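Local coordinates for metazoan TIR-STING fusion (Crassostrea gigas, PDB 6WT6), which is a metazoan fusion that joins a TIR domain and a STING ligand-binding domain in a single chain, at residues H45-L50 with C60-R65; Y187-L192 with P321-K326; K197-W202 with G210-K215; S235-R240 with D340-L345. All blocks are in the same frame, centred on the assembly; numbering follows the deposited sequence.

Contact 1 of 4, residues H45-L50 with C60-R65; sequences HARTIL and CCFAER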
loop_
_atom_site.group_PDB
_atom_site.type_symbol
_atom_site.label_atom_id
_atom_site.label_comp_id
_atom_site.label_asym_id
_atom_site.label_seq_id
_atom_site.Cartn_x
_atom_site.Cartn_y
_atom_site.Cartn_z
ATOM N N HIS A 45 -29.912 -15.577 -13.035
ATOM C CA HIS A 45 -29.553 -14.432 -13.867
ATOM C C HIS A 45 -28.144 -14.576 -14.429
ATOM O O HIS A 45 -27.884 -14.206 -15.580
ATOM C CB HIS A 45 -29.666 -13.135 -13.065
ATOM C CG HIS A 45 -31.045 -12.855 -12.552
ATOM N ND1 HIS A 45 -31.525 -13.391 -11.377
ATOM C CD2 HIS A 45 -32.044 -12.093 -13.055
ATOM C CE1 HIS A 45 -32.762 -12.975 -11.178
ATOM N NE2 HIS A 45 -33.103 -12.186 -12.182
ATOM N N ALA A 46 -27.220 -15.110 -13.628
ATOM C CA ALA A 46 -25.843 -15.242 -14.085
ATOM C C ALA A 46 -25.728 -16.279 -15.195
ATOM O O ALA A 46 -24.936 -16.110 -16.130
ATOM C CB ALA A 46 -24.934 -15.593 -12.910
ATOM N N ARG A 47 -26.514 -17.357 -15.114
ATOM C CA ARG A 47 -26.547 -18.332 -16.201
ATOM C C ARG A 47 -27.082 -17.706 -17.483
ATOM O O ARG A 47 -26.572 -17.981 -18.575
ATOM C CB ARG A 47 -27.395 -19.541 -15.804
ATOM C CG ARG A 47 -26.596 -20.791 -15.460
ATOM C CD ARG A 47 -26.991 -21.968 -16.347
ATOM N NE ARG A 47 -25.930 -22.339 -17.280
ATOM C CZ ARG A 47 -24.992 -23.247 -17.020
ATOM N NH1 ARG A 47 -24.983 -23.877 -15.853
ATOM N NH2 ARG A 47 -24.062 -23.523 -17.925
ATOM N N THR A 48 -28.110 -16.863 -17.367
ATOM C CA THR A 48 -28.669 -16.206 -18.545
ATOM C C THR A 48 -27.624 -15.331 -19.227
ATOM O O THR A 48 -27.441 -15.401 -20.449
ATOM C CB THR A 48 -29.896 -15.382 -18.152
ATOM O OG1 THR A 48 -30.882 -16.241 -17.562
ATOM C CG2 THR A 48 -30.494 -14.693 -19.373
ATOM N N ILE A 49 -26.918 -14.504 -18.449
ATOM C CA ILE A 49 -25.862 -13.670 -19.018
ATOM C C ILE A 49 -24.747 -14.537 -19.588
ATOM O O ILE A 49 -24.218 -14.259 -20.669
ATOM C CB ILE A 49 -25.332 -12.679 -17.964
ATOM C CG1 ILE A 49 -26.387 -11.610 -17.659
ATOM C CG2 ILE A 49 -24.029 -12.034 -18.429
ATOM C CD1 ILE A 49 -25.951 -10.591 -16.626
ATOM N N LEU A 50 -24.388 -15.610 -18.880
ATOM C CA LEU A 50 -23.353 -16.519 -19.365
ATOM C C LEU A 50 -23.710 -17.092 -20.729
ATOM O O LEU A 50 -22.902 -17.054 -21.663
ATOM C CB LEU A 50 -23.136 -17.649 -18.360
ATOM C CG LEU A 50 -22.229 -18.776 -18.858
ATOM C CD1 LEU A 50 -20.786 -18.313 -18.884
ATOM C CD2 LEU A 50 -22.389 -20.036 -18.013
ATOM N N CYS A 60 -16.018 -17.752 -21.108
ATOM C CA CYS A 60 -16.246 -17.202 -19.782
ATOM C C CYS A 60 -15.930 -18.229 -18.703
ATOM O O CYS A 60 -15.837 -19.432 -18.959
ATOM C CB CYS A 60 -17.693 -16.719 -19.622
ATOM S SG CYS A 60 -18.108 -15.256 -20.584
ATOM N N CYS A 61 -15.763 -17.724 -17.483
ATOM C CA CYS A 61 -15.566 -18.538 -16.290
ATOM C C CYS A 61 -16.796 -18.389 -15.406
ATOM O O CYS A 61 -17.136 -17.274 -14.995
ATOM C CB CYS A 61 -14.302 -18.119 -15.538
ATOM S SG CYS A 61 -14.023 -18.988 -13.972
ATOM N N PHE A 62 -17.458 -19.509 -15.120
ATOM C CA PHE A 62 -18.712 -19.523 -14.374
ATOM C C PHE A 62 -18.563 -20.464 -13.186
ATOM O O PHE A 62 -18.264 -21.649 -13.368
ATOM C CB PHE A 62 -19.871 -19.959 -15.274
ATOM C CG PHE A 62 -21.230 -19.653 -14.712
ATOM C CD1 PHE A 62 -21.692 -18.350 -14.666
ATOM C CD2 PHE A 62 -22.051 -20.667 -14.249
ATOM C CE1 PHE A 62 -22.944 -18.062 -14.156
ATOM C CE2 PHE A 62 -23.306 -20.385 -13.739
ATOM C CZ PHE A 62 -23.752 -19.080 -13.694
ATOM N N ALA A 63 -18.787 -19.939 -11.977
ATOM C CA ALA A 63 -18.488 -20.677 -10.753
ATOM C C ALA A 63 -19.186 -22.034 -10.720
ATOM O O ALA A 63 -18.540 -23.075 -10.552
ATOM C CB ALA A 63 -18.881 -19.841 -9.533
ATOM N N GLU A 64 -20.513 -22.034 -10.888
ATOM C CA GLU A 64 -21.289 -23.273 -10.834
ATOM C C GLU A 64 -20.734 -24.330 -11.780
ATOM O O GLU A 64 -20.619 -25.507 -11.416
ATOM C CB GLU A 64 -22.753 -22.986 -11.174
ATOM C CG GLU A 64 -23.604 -24.224 -11.400
ATOM C CD GLU A 64 -24.878 -23.921 -12.173
ATOM O OE1 GLU A 64 -24.789 -23.637 -13.389
ATOM O OE2 GLU A 64 -25.969 -23.964 -11.565
ATOM N N ARG A 65 -20.383 -23.929 -13.002
ATOM C CA ARG A 65 -19.938 -24.891 -14.004
ATOM C C ARG A 65 -18.467 -25.246 -13.839
ATOM O O ARG A 65 -18.098 -26.425 -13.897
ATOM C CB ARG A 65 -20.185 -24.330 -15.404
ATOM C CG ARG A 65 -19.379 -25.006 -16.492
ATOM C CD ARG A 65 -19.543 -24.288 -17.820
ATOM N NE ARG A 65 -18.852 -23.003 -17.819
ATOM C CZ ARG A 65 -18.992 -22.082 -18.766
ATOM N NH1 ARG A 65 -19.805 -22.305 -19.788
ATOM N NH2 ARG A 65 -18.325 -20.940 -18.687
#

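Contact 2 of 4, residues Y187-L192 with P321-K326; sequences YLKIIL and PECSKK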
loop_
_atom_site.group_PDB
_atom_site.type_symbol
_atom_site.label_atom_id
_atom_site.label_comp_id
_atom_site.label_asym_id
_atom_site.label_seq_id
_atom_site.Cartn_x
_atom_site.Cartn_y
_atom_site.Cartn_z
ATOM N N TYR A 187 8.826 -3.129 11.529
ATOM C CA TYR A 187 10.101 -2.544 11.931
ATOM C C TYR A 187 9.951 -1.492 13.025
ATOM O O TYR A 187 10.439 -1.685 14.144
ATOM C CB TYR A 187 10.801 -1.932 10.707
ATOM C CG TYR A 187 12.162 -1.337 10.993
ATOM C CD1 TYR A 187 13.218 -2.138 11.412
ATOM C CD2 TYR A 187 12.399 0.020 10.828
ATOM C CE1 TYR A 187 14.472 -1.597 11.674
ATOM C CE2 TYR A 187 13.653 0.569 11.080
ATOM C CZ TYR A 187 14.681 -0.244 11.505
ATOM O OH TYR A 187 15.923 0.290 11.762
ATOM N N LEU A 188 9.296 -0.368 12.706
ATOM C CA LEU A 188 9.252 0.754 13.640
ATOM C C LEU A 188 8.583 0.356 14.953
ATOM O O LEU A 188 9.105 0.640 16.036
ATOM C CB LEU A 188 8.543 1.950 12.998
ATOM C CG LEU A 188 9.298 2.687 11.875
ATOM C CD1 LEU A 188 8.591 3.985 11.479
ATOM C CD2 LEU A 188 10.738 2.964 12.275
ATOM N N LYS A 189 7.438 -0.328 14.876
ATOM C CA LYS A 189 6.731 -0.769 16.077
ATOM C C LYS A 189 7.588 -1.689 16.940
ATOM O O LYS A 189 7.386 -1.752 18.159
ATOM C CB LYS A 189 5.421 -1.464 15.687
ATOM C CG LYS A 189 4.559 -1.959 16.846
ATOM C CD LYS A 189 4.162 -0.832 17.793
ATOM C CE LYS A 189 3.149 -1.312 18.821
ATOM N NZ LYS A 189 2.765 -0.250 19.790
ATOM N N ILE A 190 8.565 -2.372 16.342
ATOM C CA ILE A 190 9.407 -3.301 17.089
ATOM C C ILE A 190 10.530 -2.564 17.816
ATOM O O ILE A 190 10.793 -2.817 18.998
ATOM C CB ILE A 190 9.967 -4.380 16.146
ATOM C CG1 ILE A 190 8.828 -5.088 15.417
ATOM C CG2 ILE A 190 10.820 -5.376 16.919
ATOM C CD1 ILE A 190 9.287 -5.964 14.264
ATOM N N ILE A 191 11.200 -1.629 17.134
ATOM C CA ILE A 191 12.442 -1.065 17.654
ATOM C C ILE A 191 12.229 0.262 18.380
ATOM O O ILE A 191 12.927 0.551 19.359
ATOM C CB ILE A 191 13.480 -0.920 16.522
ATOM C CG1 ILE A 191 12.957 -0.023 15.399
ATOM C CG2 ILE A 191 13.850 -2.290 15.961
ATOM C CD1 ILE A 191 13.694 1.284 15.282
ATOM N N LEU A 192 11.263 1.070 17.932
ATOM C CA LEU A 192 11.099 2.409 18.501
ATOM C C LEU A 192 10.701 2.436 19.978
ATOM O O LEU A 192 11.243 3.284 20.711
ATOM C CB LEU A 192 10.081 3.217 17.682
ATOM C CG LEU A 192 10.459 3.743 16.287
ATOM C CD1 LEU A 192 9.450 4.788 15.811
ATOM C CD2 LEU A 192 11.880 4.309 16.242
ATOM N N PRO A 321 1.327 5.955 21.419
ATOM C CA PRO A 321 2.049 6.766 22.415
ATOM C C PRO A 321 3.463 6.287 22.704
ATOM O O PRO A 321 4.307 7.103 23.096
ATOM C CB PRO A 321 1.153 6.670 23.660
ATOM C CG PRO A 321 -0.206 6.306 23.121
ATOM C CD PRO A 321 0.074 5.402 21.960
ATOM N N GLU A 322 3.753 5.001 22.533
ATOM C CA GLU A 322 5.095 4.485 22.770
ATOM C C GLU A 322 5.998 4.590 21.544
ATOM O O GLU A 322 7.172 4.217 21.628
ATOM C CB GLU A 322 5.030 3.021 23.246
ATOM C CG GLU A 322 4.426 2.041 22.250
ATOM C CD GLU A 322 4.618 0.588 22.661
ATOM O OE1 GLU A 322 5.053 0.337 23.804
ATOM O OE2 GLU A 322 4.340 -0.308 21.836
ATOM N N CYS A 323 5.489 5.091 20.416
ATOM C CA CYS A 323 6.297 5.303 19.220
ATOM C C CYS A 323 6.445 6.763 18.827
ATOM O O CYS A 323 7.456 7.118 18.214
ATOM C CB CYS A 323 5.716 4.537 18.020
ATOM S SG CYS A 323 6.076 2.766 18.003
ATOM N N SER A 324 5.474 7.615 19.141
ATOM C CA SER A 324 5.615 9.029 18.830
ATOM C C SER A 324 6.720 9.643 19.680
ATOM O O SER A 324 6.995 9.200 20.798
ATOM C CB SER A 324 4.297 9.766 19.057
ATOM O OG SER A 324 3.897 9.682 20.408
ATOM N N LYS A 325 7.371 10.663 19.125
ATOM C CA LYS A 325 8.534 11.316 19.718
ATOM C C LYS A 325 9.719 10.369 19.889
ATOM O O LYS A 325 10.658 10.689 20.626
ATOM C CB LYS A 325 8.190 11.971 21.066
ATOM C CG LYS A 325 7.095 13.027 21.001
ATOM C CD LYS A 325 6.792 13.597 22.384
ATOM C CE LYS A 325 6.322 12.510 23.356
ATOM N NZ LYS A 325 5.915 13.066 24.683
ATOM N N LYS A 326 9.704 9.207 19.236
ATOM C CA LYS A 326 10.843 8.300 19.278
ATOM C C LYS A 326 11.695 8.363 18.018
ATOM O O LYS A 326 12.845 7.912 18.040
ATOM C CB LYS A 326 10.375 6.855 19.503
ATOM C CG LYS A 326 9.700 6.612 20.855
ATOM C CD LYS A 326 10.698 6.670 22.011
ATOM C CE LYS A 326 10.006 6.583 23.369
ATOM N NZ LYS A 326 9.140 5.381 23.485
#

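Contact 3 of 4, residues K197-W202 with G210-K215; sequences KTVRQW and GRMSEK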
loop_
_atom_site.group_PDB
_atom_site.type_symbol
_atom_site.label_atom_id
_atom_site.label_comp_id
_atom_site.label_asym_id
_atom_site.label_seq_id
_atom_site.Cartn_x
_atom_site.Cartn_y
_atom_site.Cartn_z
ATOM N N LYS A 197 15.732 4.511 25.281
ATOM C CA LYS A 197 16.558 3.987 26.363
ATOM C C LYS A 197 17.909 3.515 25.841
ATOM O O LYS A 197 18.949 3.786 26.450
ATOM C CB LYS A 197 15.833 2.844 27.074
ATOM C CG LYS A 197 14.522 3.237 27.725
ATOM C CD LYS A 197 13.870 2.042 28.393
ATOM C CE LYS A 197 12.527 2.416 28.992
ATOM N NZ LYS A 197 12.644 3.541 29.961
ATOM N N THR A 198 17.911 2.801 24.715
ATOM C CA THR A 198 19.166 2.320 24.147
ATOM C C THR A 198 20.079 3.480 23.778
ATOM O O THR A 198 21.294 3.422 24.002
ATOM C CB THR A 198 18.881 1.447 22.924
ATOM O OG1 THR A 198 17.929 0.433 23.277
ATOM C CG2 THR A 198 20.153 0.777 22.429
ATOM N N VAL A 199 19.504 4.550 23.223
ATOM C CA VAL A 199 20.295 5.698 22.790
ATOM C C VAL A 199 20.907 6.407 23.990
ATOM O O VAL A 199 22.094 6.759 23.985
ATOM C CB VAL A 199 19.428 6.653 21.949
ATOM C CG1 VAL A 199 20.145 7.973 21.716
ATOM C CG2 VAL A 199 19.073 6.003 20.628
ATOM N N ARG A 200 20.111 6.623 25.040
ATOM C CA ARG A 200 20.625 7.299 26.225
ATOM C C ARG A 200 21.737 6.503 26.889
ATOM O O ARG A 200 22.675 7.092 27.438
ATOM C CB ARG A 200 19.494 7.564 27.218
ATOM C CG ARG A 200 18.481 8.583 26.728
ATOM C CD ARG A 200 17.614 9.091 27.861
ATOM N NE ARG A 200 16.889 8.013 28.526
ATOM C CZ ARG A 200 15.644 7.650 28.232
ATOM N NH1 ARG A 200 14.969 8.279 27.280
ATOM N NH2 ARG A 200 15.071 6.656 28.898
ATOM N N GLN A 201 21.659 5.171 26.855
ATOM C CA GLN A 201 22.743 4.366 27.405
ATOM C C GLN A 201 24.012 4.530 26.581
ATOM O O GLN A 201 25.107 4.680 27.135
ATOM C CB GLN A 201 22.337 2.896 27.480
ATOM C CG GLN A 201 23.470 1.985 27.916
ATOM C CD GLN A 201 23.052 0.531 28.006
ATOM O OE1 GLN A 201 22.101 0.185 28.710
ATOM N NE2 GLN A 201 23.765 -0.335 27.292
ATOM N N TRP A 202 23.886 4.502 25.252
ATOM C CA TRP A 202 25.046 4.732 24.396
ATOM C C TRP A 202 25.583 6.143 24.591
ATOM O O TRP A 202 26.795 6.351 24.712
ATOM C CB TRP A 202 24.678 4.492 22.929
ATOM C CG TRP A 202 25.870 4.441 22.006
ATOM C CD1 TRP A 202 26.489 3.319 21.531
ATOM C CD2 TRP A 202 26.589 5.555 21.461
ATOM N NE1 TRP A 202 27.544 3.667 20.723
ATOM C CE2 TRP A 202 27.626 5.033 20.662
ATOM C CE3 TRP A 202 26.454 6.944 21.566
ATOM C CZ2 TRP A 202 28.523 5.852 19.972
ATOM C CZ3 TRP A 202 27.347 7.756 20.880
ATOM C CH2 TRP A 202 28.368 7.205 20.096
ATOM N N GLY A 210 24.393 16.041 25.931
ATOM C CA GLY A 210 24.163 17.358 25.380
ATOM C C GLY A 210 24.499 17.503 23.913
ATOM O O GLY A 210 24.178 18.542 23.322
ATOM N N ARG A 211 25.130 16.498 23.304
ATOM C CA ARG A 211 25.514 16.539 21.900
ATOM C C ARG A 211 24.863 15.417 21.101
ATOM O O ARG A 211 25.381 15.026 20.050
ATOM C CB ARG A 211 27.037 16.477 21.766
ATOM C CG ARG A 211 27.771 17.619 22.455
ATOM C CD ARG A 211 27.531 18.947 21.748
ATOM N NE ARG A 211 28.173 20.068 22.432
ATOM C CZ ARG A 211 27.538 20.924 23.228
ATOM N NH1 ARG A 211 26.235 20.797 23.442
ATOM N NH2 ARG A 211 28.204 21.915 23.807
ATOM N N MET A 212 23.735 14.892 21.577
ATOM C CA MET A 212 23.077 13.771 20.917
ATOM C C MET A 212 21.619 13.710 21.347
ATOM O O MET A 212 21.319 13.745 22.544
ATOM C CB MET A 212 23.779 12.452 21.245
ATOM C CG MET A 212 23.146 11.240 20.590
ATOM S SD MET A 212 24.031 9.727 20.991
ATOM C CE MET A 212 23.357 8.609 19.765
ATOM N N SER A 213 20.724 13.618 20.368
ATOM C CA SER A 213 19.307 13.445 20.630
ATOM C C SER A 213 18.994 11.982 20.932
ATOM O O SER A 213 19.728 11.067 20.553
ATOM C CB SER A 213 18.479 13.924 19.436
ATOM O OG SER A 213 17.141 13.452 19.515
ATOM N N GLU A 214 17.877 11.773 21.627
ATOM C CA GLU A 214 17.394 10.426 21.902
ATOM C C GLU A 214 16.784 9.753 20.681
ATOM O O GLU A 214 16.702 8.521 20.651
ATOM C CB GLU A 214 16.339 10.447 23.009
ATOM C CG GLU A 214 16.781 11.050 24.324
ATOM C CD GLU A 214 15.650 11.067 25.335
ATOM O OE1 GLU A 214 14.503 10.765 24.941
ATOM O OE2 GLU A 214 15.901 11.380 26.516
ATOM N N LYS A 215 16.351 10.523 19.687
ATOM C CA LYS A 215 15.511 9.983 18.631
ATOM C C LYS A 215 16.339 9.322 17.532
ATOM O O LYS A 215 17.537 9.572 17.371
ATOM C CB LYS A 215 14.635 11.079 18.023
ATOM C CG LYS A 215 13.642 11.717 18.991
ATOM C CD LYS A 215 12.723 12.684 18.256
ATOM C CE LYS A 215 11.734 13.351 19.198
ATOM N NZ LYS A 215 12.413 14.169 20.248
#

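Contact 4 of 4, residues S235-R240 with D340-L345; sequences SLIKHR and DAMPRL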
loop_
_atom_site.group_PDB
_atom_site.type_symbol
_atom_site.label_atom_id
_atom_site.label_comp_id
_atom_site.label_asym_id
_atom_site.label_seq_id
_atom_site.Cartn_x
_atom_site.Cartn_y
_atom_site.Cartn_z
ATOM N N SER A 235 31.877 13.243 3.341
ATOM C CA SER A 235 32.995 12.683 4.085
ATOM C C SER A 235 33.100 13.254 5.493
ATOM O O SER A 235 33.837 12.694 6.315
ATOM C CB SER A 235 34.291 12.928 3.321
ATOM O OG SER A 235 34.573 14.318 3.242
ATOM N N LEU A 236 32.382 14.338 5.794
ATOM C CA LEU A 236 32.361 14.907 7.135
ATOM C C LEU A 236 31.377 14.202 8.064
ATOM O O LEU A 236 31.305 14.553 9.248
ATOM C CB LEU A 236 32.033 16.400 7.058
ATOM C CG LEU A 236 33.056 17.220 6.268
ATOM C CD1 LEU A 236 32.600 18.666 6.082
ATOM C CD2 LEU A 236 34.411 17.159 6.955
ATOM N N ILE A 237 30.626 13.226 7.564
ATOM C CA ILE A 237 29.755 12.387 8.382
ATOM C C ILE A 237 30.504 11.091 8.664
ATOM O O ILE A 237 30.851 10.353 7.732
ATOM C CB ILE A 237 28.418 12.112 7.678
ATOM C CG1 ILE A 237 27.761 13.426 7.241
ATOM C CG2 ILE A 237 27.494 11.311 8.583
ATOM C CD1 ILE A 237 26.568 13.235 6.317
ATOM N N LYS A 238 30.763 10.808 9.941
ATOM C CA LYS A 238 31.673 9.741 10.339
ATOM C C LYS A 238 30.928 8.617 11.046
ATOM O O LYS A 238 30.147 8.866 11.970
ATOM C CB LYS A 238 32.777 10.279 11.253
ATOM C CG LYS A 238 33.643 11.360 10.630
ATOM C CD LYS A 238 34.819 11.688 11.536
ATOM C CE LYS A 238 35.652 12.843 10.994
ATOM N NZ LYS A 238 36.882 13.064 11.813
ATOM N N HIS A 239 31.189 7.382 10.620
ATOM C CA HIS A 239 30.698 6.215 11.337
ATOM C C HIS A 239 31.283 6.179 12.744
ATOM O O HIS A 239 32.493 6.339 12.927
ATOM C CB HIS A 239 31.069 4.938 10.580
ATOM C CG HIS A 239 29.986 4.417 9.689
ATOM N ND1 HIS A 239 29.856 4.795 8.369
ATOM C CD2 HIS A 239 28.985 3.536 9.928
ATOM C CE1 HIS A 239 28.820 4.172 7.836
ATOM N NE2 HIS A 239 28.272 3.404 8.761
ATOM N N ARG A 240 30.421 5.962 13.745
ATOM C CA ARG A 240 30.843 5.961 15.142
ATOM C C ARG A 240 30.397 4.706 15.882
ATOM O O ARG A 240 30.348 4.707 17.116
ATOM C CB ARG A 240 30.316 7.197 15.873
ATOM C CG ARG A 240 30.851 8.519 15.355
ATOM C CD ARG A 240 32.365 8.628 15.499
ATOM N NE ARG A 240 32.834 9.978 15.186
ATOM C CZ ARG A 240 34.110 10.351 15.174
ATOM N NH1 ARG A 240 35.068 9.479 15.453
ATOM N NH2 ARG A 240 34.430 11.603 14.879
ATOM N N ASP A 340 29.468 20.551 3.139
ATOM C CA ASP A 340 28.851 21.242 4.263
ATOM C C ASP A 340 27.340 21.086 4.300
ATOM O O ASP A 340 26.735 21.302 5.355
ATOM C CB ASP A 340 29.176 22.735 4.218
ATOM C CG ASP A 340 30.652 23.008 4.336
ATOM O OD1 ASP A 340 31.401 22.070 4.675
ATOM O OD2 ASP A 340 31.066 24.162 4.081
ATOM N N ALA A 341 26.721 20.729 3.174
ATOM C CA ALA A 341 25.270 20.832 3.056
ATOM C C ALA A 341 24.567 19.831 3.967
ATOM O O ALA A 341 23.747 20.212 4.810
ATOM C CB ALA A 341 24.857 20.640 1.596
ATOM N N MET A 342 24.868 18.544 3.806
ATOM C CA MET A 342 24.186 17.526 4.601
ATOM C C MET A 342 24.595 17.609 6.071
ATOM O O MET A 342 23.726 17.509 6.946
ATOM C CB MET A 342 24.446 16.124 4.042
ATOM C CG MET A 342 23.699 15.021 4.771
ATOM S SD MET A 342 21.923 15.091 4.480
ATOM C CE MET A 342 21.901 14.992 2.695
ATOM N N PRO A 343 25.884 17.782 6.400
ATOM C CA PRO A 343 26.233 18.022 7.812
ATOM C C PRO A 343 25.487 19.180 8.459
ATOM O O PRO A 343 25.063 19.059 9.616
ATOM C CB PRO A 343 27.742 18.282 7.747
ATOM C CG PRO A 343 28.192 17.426 6.633
ATOM C CD PRO A 343 27.098 17.522 5.598
ATOM N N ARG A 344 25.316 20.303 7.754
ATOM C CA ARG A 344 24.629 21.440 8.359
ATOM C C ARG A 344 23.146 21.161 8.554
ATOM O O ARG A 344 22.546 21.642 9.522
ATOM C CB ARG A 344 24.824 22.697 7.511
ATOM C CG ARG A 344 24.198 23.946 8.116
ATOM C CD ARG A 344 24.654 25.212 7.404
ATOM N NE ARG A 344 26.090 25.437 7.544
ATOM C CZ ARG A 344 26.982 25.197 6.588
ATOM N NH1 ARG A 344 26.588 24.727 5.412
ATOM N NH2 ARG A 344 28.270 25.431 6.808
ATOM N N LEU A 345 22.541 20.390 7.651
ATOM C CA LEU A 345 21.138 20.032 7.811
ATOM C C LEU A 345 20.932 19.157 9.042
ATOM O O LEU A 345 20.004 19.382 9.827
ATOM C CB LEU A 345 20.640 19.326 6.552
ATOM C CG LEU A 345 19.285 18.633 6.711
ATOM C CD1 LEU A 345 18.195 19.660 6.974
ATOM C CD2 LEU A 345 18.970 17.798 5.483
#

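Contact 1 of 4, residues H45-L50 with C60-R65
Arg47 NH1 meets Glu64 OE1 at 2.5 Å in a short salt bridge. The oxygen comes in at the edge of the guanidinium, near its plane. The guanidinium and carboxylate planes are 33° apart. The Arg47 chain bends at chi2 and chi3, and this carries its charged end over to Glu64. Glu64 is exposed, so the pair lies on the solvent side of the contact.

Next to this salt bridge, Phe62 is the main apolar partner. Its CG is anti to the backbone N (chi1 -164°), which points the ring at the helix. Ala46 CB touches the ring edge at CE1, 3.4 Å away. Arg47 CG lies 3.7 Å from Phe62 CE2, so the aliphatic part of Arg47 also touches the ring. Leu50 CD2 sits over one ring face, 3.9 Å from the centroid, in a CH-pi contact. The other methyl, Leu50 CD1, rests 3.6 Å from Cys60 CB. Leu50 CD2 also lies over one face of the Arg65 guanidinium, whose salt-bridge partner is Glu54.

The contact belongs to the beta-alpha-beta unit of strand 31-36, helix 43-56 and strand 60-62 in the TIR domain. Strand 60-62 is an outermost strand of the parallel sheet within this chain. Tyr37 stacks on Phe62, and Ala46 and Leu50 both reach Ile35 on the neighbouring strand 31-36.

Contact 2 of 4, residues Y187-L192 with P321-K326
Lys189 sends CG anti to its own backbone N (chi1 -179°) and then bends at chi2, which swings the ammonium toward the loop. Glu322 holds CG between its backbone N and carbonyl carbon (chi1 63°) and runs extended from there. The two chains meet at about a right angle. Lys189 NZ donates to Glu322 OE2 at 2.6 Å, on the anti side of the carboxylate and 17° out of its plane. Asp320 forms a second salt bridge to the same NZ, so two carboxylates hold the lysine.

Beside this pair, Cys323 SG packs against Leu192 and the aliphatic chain of Lys189. It lies 4.0 Å from Leu192 CB and 4.1 Å from Lys189 CD. The methylenes of Lys326 lie beside the Leu192 carbonyl oxygen, with CD 3.7 Å from Leu192 O. Its NZ turns back to Glu322 O at 2.9 Å, from above the carbonyl plane, and also hydrogen-bonds to Pro193 O. A type II turn from Cys323 to Lys326 places both of those residues against the helix.

The loop connects helix 299-319 to strand 327-332 in the STING domain, and lies against the long helix 176-204. Leu188 and Leu192 also touch Leu317 of helix 299-319.

Contact 3 of 4, residues K197-W202 with G210-K215
Met212 and Trp202 approach with their side chains at about a right angle. The methionine chain is extended and brings SD to within 3.7 Å of Trp202 CE3. The sulfur is 4.8 Å from the centroid of the six-membered ring and 66° off its normal. This is an oblique Met-aromatic contact. The methyl of Met212 reaches Val199, about one helical turn before Trp202, with CE 3.8 Å from Val199 CG1.

The CB of Val199 is directed toward the other segment, and its methyls pack on backbone oxygens. With CG1 anti to the backbone N (chi1 169°), CG1 lies 3.3 Å from Ser213 O and also near Glu214 O, which CG2 meets at 3.5 Å.

Arg200 and Glu214 pass each other at a slant, with the guanidinium and carboxylate planes 57° apart. Arg200 NH1 makes a weak hydrogen bond to Glu214 OE2 at 3.3 Å, as part of a salt bridge. Arg200 CD lies 3.2 Å from Glu214 OE2. The bend at chi3 turns the guanidinium so that the carboxylate lies at its edge. Asp196 is a second salt-bridge partner of NH1.

On the strand side, Ser213 OG accepts from Lys215 N in an ST turn, and Glu357 bonds the same hydroxyl.

The contact packs the C-terminal part of helix 176-204 against the start of strand 212-221, across the short connection between them. Leu243 of strand 238-243 touches Val199 and Trp202. Ile262 of strand 260-266 touches Trp202 and Met212, so the helix lies against the mixed sheet of the STING domain.

Contact 4 of 4, residues S235-R240 with D340-L345
Ile237 packs on Met342 and Pro343 where helix 341-356 lies against the mixed sheet of the STING ligand-binding domain. This is the close, buried part of the contact. Ile237 keeps CG1 anti to its carbonyl carbon (chi1 -53°) and extends beyond it, so CD1 reaches 3.7 Å from Met342 CG. Met342 then bends at chi2 and chi3, and its sulfur end leads away from residues 235-240. Its side chain goes on to touch Glu233 and Tyr332. Ile237 crosses the proline ring at about a right angle, with its CG1 4.1 Å from Pro343 CG. Pro343 also reaches Val265 of strand 260-266.

The outer side is looser. Leu236 and Asp340 are both exposed. Leu236 CD1 comes no closer than 3.9 Å to Asp340 OD1, an apolar methyl beside a carboxylate oxygen. No hydrogen bond or salt bridge joins the two segments, and the buried surface is small, 187 Å². The contact is therefore plain apolar packing between the entry to strand 238-243 and the early part of the helix. The two sides share one atom: Pro343 CG, which touches Ile237 and also lies 4.0 Å from Leu236 CB.

Contact 1 stands apart in the TIR domain. Its centre is about 50 Å from that of contact 2, and about 64 and 65 Å from those of contacts 3 and 4. The other three share the STING domain. Contacts 2 and 3 both use helix 176-204, with centres about 15 Å apart, and contact 3 is nested in the loop that contact 2 closes. They touch where Lys325 O lies 3.2 Å from Lys215 CE. Contacts 3 and 4 reach the same mixed sheet and meet at Trp202 CZ2 and Arg240 O, 3.6 Å apart. Contacts 2 and 4 cross along the chain but do not touch; their nearest atoms are about 13 Å apart.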